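Local coordinates for spore germination protein B3 (Bacillus subtilis subsp. subtilis, PDB 3N54) that takes part in the germination response of spores to the mixture of L-asparagine, glucose, fructose and potassium ions, at residues A[290-293]-A[294-297]; A[315-318]-A[319-323]; A[326-329]-A[330-333]. All blocks are in the same frame, centred on the assembly; numbering follows the deposited sequence.

Contact 1 of 3, residues A[290-293]-A[294-297]. With SO4 (sulfate ion), chain B.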
# COMPACT_ATOMS: atom_id res chain seq x y z
N GLN A 290 -0.27 13.32 14.89
CA GLN A 290 0.91 13.48 14.05
C GLN A 290 0.66 12.88 12.66
O GLN A 290 0.96 13.52 11.65
CB GLN A 290 2.12 12.83 14.74
CG GLN A 290 3.46 12.89 13.98
CD GLN A 290 3.90 14.29 13.61
OE1 GLN A 290 3.36 14.89 12.67
NE2 GLN A 290 4.92 14.81 14.31
N VAL A 291 0.10 11.68 12.61
CA VAL A 291 -0.17 11.00 11.34
C VAL A 291 -1.21 11.77 10.52
O VAL A 291 -1.02 11.99 9.33
CB VAL A 291 -0.66 9.54 11.55
CG1 VAL A 291 -0.99 8.90 10.20
CG2 VAL A 291 0.40 8.73 12.28
N MET A 292 -2.28 12.20 11.18
CA MET A 292 -3.34 12.96 10.51
C MET A 292 -2.81 14.28 9.96
O MET A 292 -3.25 14.75 8.92
CB MET A 292 -4.51 13.21 11.46
CG MET A 292 -5.85 13.46 10.77
SD MET A 292 -6.38 12.11 9.69
CE MET A 292 -5.98 10.67 10.67
N ASP A 293 -1.85 14.87 10.66
CA ASP A 293 -1.23 16.11 10.21
C ASP A 293 -0.44 15.88 8.92
O ASP A 293 -0.47 16.72 8.02
CB ASP A 293 -0.32 16.67 11.31
CG ASP A 293 0.07 18.10 11.05
OD1 ASP A 293 -0.79 18.99 11.22
OD2 ASP A 293 1.23 18.34 10.71
N LYS A 294 0.27 14.76 8.84
CA LYS A 294 0.98 14.38 7.62
C LYS A 294 0.00 14.12 6.47
O LYS A 294 0.24 14.54 5.35
CB LYS A 294 1.86 13.14 7.85
CG LYS A 294 3.02 13.37 8.80
CD LYS A 294 3.66 12.07 9.26
CE LYS A 294 4.45 11.36 8.16
NZ LYS A 294 5.68 12.10 7.78
N LEU A 295 -1.10 13.44 6.76
CA LEU A 295 -2.10 13.15 5.72
C LEU A 295 -2.75 14.43 5.22
O LEU A 295 -2.93 14.62 4.01
CB LEU A 295 -3.17 12.18 6.23
CG LEU A 295 -2.72 10.74 6.52
CD1 LEU A 295 -3.89 9.92 7.04
CD2 LEU A 295 -2.11 10.09 5.29
N GLN A 296 -3.08 15.33 6.14
CA GLN A 296 -3.74 16.57 5.78
C GLN A 296 -2.84 17.61 5.12
O GLN A 296 -3.24 18.24 4.14
CB GLN A 296 -4.41 17.19 7.00
CG GLN A 296 -5.68 16.49 7.43
CD GLN A 296 -6.25 17.09 8.69
OE1 GLN A 296 -5.64 17.03 9.74
NE2 GLN A 296 -7.44 17.68 8.59
N HIS A 297 -1.62 17.79 5.63
CA HIS A 297 -0.78 18.91 5.19
C HIS A 297 0.54 18.54 4.51
O HIS A 297 1.16 19.41 3.90
CB HIS A 297 -0.53 19.84 6.38
CG HIS A 297 -1.78 20.21 7.12
ND1 HIS A 297 -2.79 20.96 6.55
CD2 HIS A 297 -2.20 19.90 8.37
CE1 HIS A 297 -3.77 21.11 7.42
NE2 HIS A 297 -3.44 20.48 8.54
S SO4 B . 8.62 13.32 9.34
O1 SO4 B . 8.53 14.05 8.08
O2 SO4 B . 9.57 12.23 9.19
O3 SO4 B . 7.31 12.78 9.71
O4 SO4 B . 9.06 14.23 10.39
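The imidazole of H297 has the carboxylate of D293 at its edge and CB of Q296 over the centre of one face, 3.7 Å above the plane. Both segments are continuous helix near the C-terminal end of helix 271-299, widening to a pi-type turn at 294-297, and D293 and H297 stand one turn apart on its exposed side. D293 OD1 comes to 3.3 Å from H297 CD2, near the ring plane, with carboxylate and ring planes turned 58° apart. As modelled, CD2 rather than NE2 is the nearer ring atom. Beneath them the backbone bonds run from residue i+4 to i, H297 N reaching D293 O at 2.9 Å.

M292 and L295 are buried: M292 SD sits 4.2 Å from L295 CD1, and these two side chains pack on F329 of helix 325-331 and on L204 of helix 198-208. Q296 sends NE2 to the carbonyls of T332 and F329, which joins the helix end to the chain entering strand 333-342.

The K294 chain bends at chi3 (71°) and again at chi4, which carries the ammonium group out to E298, its salt-bridge partner, and to a sulfate ion, probably from the crystallisation liquor, where NZ makes a hydrogen bond to O3 of 2.6 Å.

Contact 2 of 3, residues A[315-318]-A[319-323]. With SO4 (sulfate ion), chain J.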
# COMPACT_ATOMS: atom_id res chain seq x y z
N PRO A 315 -25.31 12.84 2.85
CA PRO A 315 -25.36 12.77 1.38
C PRO A 315 -25.40 14.12 0.65
O PRO A 315 -24.73 14.28 -0.37
CB PRO A 315 -26.67 12.00 1.12
CG PRO A 315 -26.89 11.20 2.33
CD PRO A 315 -26.35 12.00 3.47
N ASP A 316 -26.19 15.07 1.15
CA ASP A 316 -26.32 16.38 0.51
C ASP A 316 -24.99 17.12 0.51
O ASP A 316 -24.52 17.57 -0.53
CB ASP A 316 -27.40 17.23 1.18
CG ASP A 316 -28.81 16.71 0.93
OD1 ASP A 316 -29.01 15.90 -0.01
OD2 ASP A 316 -29.73 17.12 1.67
N TYR A 317 -24.39 17.24 1.70
CA TYR A 317 -23.07 17.87 1.84
C TYR A 317 -22.05 17.14 0.96
O TYR A 317 -21.27 17.77 0.25
CB TYR A 317 -22.63 17.85 3.30
CG TYR A 317 -21.29 18.51 3.56
CD1 TYR A 317 -21.20 19.89 3.74
CD2 TYR A 317 -20.13 17.76 3.64
CE1 TYR A 317 -19.97 20.50 3.98
CE2 TYR A 317 -18.90 18.36 3.88
CZ TYR A 317 -18.83 19.73 4.04
OH TYR A 317 -17.61 20.32 4.28
N TRP A 318 -22.08 15.81 1.02
CA TRP A 318 -21.18 14.98 0.22
C TRP A 318 -21.28 15.32 -1.27
O TRP A 318 -20.26 15.46 -1.94
CB TRP A 318 -21.47 13.49 0.46
CG TRP A 318 -20.68 12.56 -0.41
CD1 TRP A 318 -21.18 11.64 -1.29
CD2 TRP A 318 -19.26 12.46 -0.49
NE1 TRP A 318 -20.16 10.97 -1.91
CE2 TRP A 318 -18.96 11.45 -1.44
CE3 TRP A 318 -18.20 13.11 0.14
CZ2 TRP A 318 -17.65 11.09 -1.77
CZ3 TRP A 318 -16.90 12.75 -0.18
CH2 TRP A 318 -16.64 11.75 -1.13
N ASN A 319 -22.51 15.49 -1.75
CA ASN A 319 -22.76 15.81 -3.16
C ASN A 319 -22.06 17.09 -3.62
O ASN A 319 -21.62 17.19 -4.77
CB ASN A 319 -24.27 15.92 -3.42
CG ASN A 319 -24.61 16.00 -4.90
OD1 ASN A 319 -25.51 16.74 -5.29
ND2 ASN A 319 -23.88 15.25 -5.72
N LYS A 320 -21.95 18.07 -2.73
CA LYS A 320 -21.29 19.35 -3.03
C LYS A 320 -19.76 19.28 -2.99
O LYS A 320 -19.09 19.95 -3.77
CB LYS A 320 -21.77 20.43 -2.05
CG LYS A 320 -21.23 21.84 -2.34
CD LYS A 320 -21.63 22.84 -1.27
CE LYS A 320 -20.87 24.16 -1.43
NZ LYS A 320 -21.20 25.14 -0.35
N VAL A 321 -19.22 18.46 -2.08
CA VAL A 321 -17.76 18.38 -1.88
C VAL A 321 -17.05 17.26 -2.67
O VAL A 321 -15.85 17.35 -2.92
CB VAL A 321 -17.41 18.22 -0.38
CG1 VAL A 321 -17.96 19.40 0.41
CG2 VAL A 321 -17.95 16.91 0.17
N LYS A 322 -17.80 16.22 -3.05
CA LYS A 322 -17.27 15.08 -3.83
C LYS A 322 -16.08 15.37 -4.74
O LYS A 322 -15.10 14.63 -4.73
CB LYS A 322 -18.39 14.48 -4.71
CG LYS A 322 -19.21 13.41 -4.02
CD LYS A 322 -20.52 13.14 -4.75
CE LYS A 322 -20.31 12.54 -6.12
NZ LYS A 322 -21.60 12.09 -6.72
N GLY A 323 -16.18 16.45 -5.52
CA GLY A 323 -15.14 16.80 -6.49
C GLY A 323 -13.85 17.37 -5.93
O GLY A 323 -12.87 17.49 -6.66
S SO4 J . -27.11 16.16 4.83
O1 SO4 J . -28.00 17.31 4.80
O2 SO4 J . -25.82 16.58 4.28
O3 SO4 J . -26.95 15.68 6.20
O4 SO4 J . -27.67 15.08 4.02
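The carbonyl oxygen of W318 takes a hydrogen bond from K322 N at 2.8 Å and a weak one from V321 N, so two successive amides converge on it at the C-terminal end of the short alpha-helix 315-321. Y317 O is gripped in the same way, by V321 N and more weakly by K320 N. Such paired i+4 and i+3 bonds are consistent with a tightening of the last turn before the chain leaves the helix, and K322 is the first residue whose backbone angles are no longer helical.

Two aromatic residues of the first turn receive aliphatic groups from the last. K322 CG lies over one face of the W318 indole in a CH-pi contact, 3.4 Å from the centroid of the five-membered ring and 20° off its normal. The lysine chain crosses the indole at about a right angle, and CD follows CG past NE1. W318 rests also on S307, I310 and R311 of helix 306-313.

V321 touches both rings: CG1 sits over one face of Y317, offset toward the rim and 4.0 Å from its centroid, while CG2 comes obliquely to the W318 ring, 3.8 Å from CE3. With CG anti to the backbone N (chi1 -178°), the phenol is set where CG1 can cover it; its OH bonds to the carbonyl of G243, and I328 of helix 325-331 touches both Y317 and V321.

At the N-terminal end, a sulfate ion, probably from the crystallisation liquor and also held by H314 ND1, accepts amide hydrogens of the first turn: D316 N meets O4, and Y317 N meets O2 at 3.0 Å with an N-H...O angle of 169°.

Contact 3 of 3, residues A[326-329]-A[330-333]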
# COMPACT_ATOMS: atom_id res chain seq x y z
N ASP A 326 -10.30 16.04 -0.93
CA ASP A 326 -8.99 16.19 -0.29
C ASP A 326 -8.80 17.61 0.28
O ASP A 326 -8.27 17.76 1.38
CB ASP A 326 -7.85 15.82 -1.25
CG ASP A 326 -7.67 14.31 -1.40
OD1 ASP A 326 -8.19 13.54 -0.55
OD2 ASP A 326 -6.98 13.88 -2.35
N GLU A 327 -9.26 18.62 -0.46
CA GLU A 327 -9.23 20.00 0.01
C GLU A 327 -9.99 20.13 1.33
O GLU A 327 -9.49 20.71 2.28
CB GLU A 327 -9.83 20.95 -1.04
CG GLU A 327 -9.79 22.44 -0.66
CD GLU A 327 -10.56 23.34 -1.63
OE1 GLU A 327 -10.68 24.55 -1.33
OE2 GLU A 327 -11.06 22.84 -2.67
N ILE A 328 -11.19 19.56 1.36
CA ILE A 328 -12.02 19.57 2.56
C ILE A 328 -11.38 18.75 3.68
O ILE A 328 -11.42 19.15 4.85
CB ILE A 328 -13.44 19.02 2.27
CG1 ILE A 328 -14.20 19.97 1.34
CG2 ILE A 328 -14.22 18.82 3.56
CD1 ILE A 328 -14.51 21.34 1.95
N PHE A 329 -10.80 17.61 3.32
CA PHE A 329 -10.13 16.74 4.28
C PHE A 329 -9.01 17.50 5.01
O PHE A 329 -8.86 17.37 6.22
CB PHE A 329 -9.57 15.50 3.59
CG PHE A 329 -8.71 14.64 4.47
CD1 PHE A 329 -9.26 13.93 5.52
CD2 PHE A 329 -7.34 14.53 4.24
CE1 PHE A 329 -8.47 13.13 6.33
CE2 PHE A 329 -6.55 13.74 5.04
CZ PHE A 329 -7.11 13.04 6.09
N SER A 330 -8.23 18.27 4.26
CA SER A 330 -7.14 19.07 4.82
C SER A 330 -7.63 20.10 5.85
O SER A 330 -6.91 20.40 6.81
CB SER A 330 -6.38 19.79 3.71
OG SER A 330 -5.68 18.86 2.91
N GLU A 331 -8.83 20.62 5.65
CA GLU A 331 -9.43 21.61 6.54
C GLU A 331 -10.26 20.98 7.66
O GLU A 331 -10.77 21.69 8.52
CB GLU A 331 -10.35 22.54 5.74
CG GLU A 331 -9.69 23.26 4.57
CD GLU A 331 -10.70 23.88 3.61
OE1 GLU A 331 -10.26 24.40 2.55
OE2 GLU A 331 -11.92 23.85 3.90
N THR A 332 -10.40 19.66 7.64
CA THR A 332 -11.25 18.98 8.60
C THR A 332 -10.62 18.90 9.99
O THR A 332 -9.40 18.80 10.12
CB THR A 332 -11.59 17.55 8.10
OG1 THR A 332 -12.24 17.64 6.82
CG2 THR A 332 -12.50 16.82 9.07
N ASP A 333 -11.46 18.96 11.02
CA ASP A 333 -11.02 18.85 12.41
C ASP A 333 -11.42 17.49 12.96
O ASP A 333 -12.42 16.92 12.55
CB ASP A 333 -11.64 19.96 13.27
CG ASP A 333 -11.19 21.35 12.86
OD1 ASP A 333 -11.09 22.22 13.74
OD2 ASP A 333 -10.93 21.57 11.65
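E327 and E331, one turn apart on helix 325-331, lie side by side and point the same way, while their carboxylate planes stand almost perpendicular, 89° apart. The two segments make up the last turns of this short helix and the start of its run into strand 333-342. OE1 of E327 and OE1 of E331 are 3.9 Å from each other, a like-charged approach that probably costs some energy if both are ionised. The E331 chain extends beyond CG and draws back over the preceding turn, with CG 3.4 Å from E327 O. Its OE1 also comes to 3.8 Å from E327 CG, so the carboxylate lies beside the aliphatic part of the other glutamate as well as its charged end.

On a neighbouring flank, I328 crosses both E331 and T332 obliquely. Its CD1 is 4.1 Å from E331 OE2 and its CG2 is 4.0 Å from T332 OG1. The I328 side chain also packs on P245 at the start of strand 245-258, while F329, turned to another side, touches D302.

S330 N bonds to D326 O at 2.9 Å, a regular alpha-helical link, whereas E331 N makes weak bonds to both E327 O and I328 O. The polar side chains reach outside: S330 OG bonds to Q296 O of helix 271-299, and D326 forms a salt bridge with R187 and a hydrogen bond with T301 OG1.

T332 leaves the helical conformation (psi 146°), and its side chain turns back onto the last turn. T332 N makes a hydrogen bond to F329 O of 3.1 Å. The hydroxyl comes from above a carbonyl plane, 41° out of it: T332 OG1 donates to I328 O at 2.6 Å.

From the N terminus, the chain passes through two other sheets before reaching all three contacts. Each spans adjoining residues of a helix, and contacts 2 and 3 run just past its end, so none closes a long loop; they follow in series without nesting or crossing. Contact 1 lies near the end of helix 271-299, contact 2 covers helix 315-321 and the residues after it, and contact 3 leads from helix 325-331 into strand 333-342 of the four-stranded mixed sheet. Contact 3 touches both others, joining helix 271-299 through Q296 and M292 and helix 315-321 through Y317 and V321. Contacts 1 and 2 do not touch, their nearest atoms being about 11 Å apart.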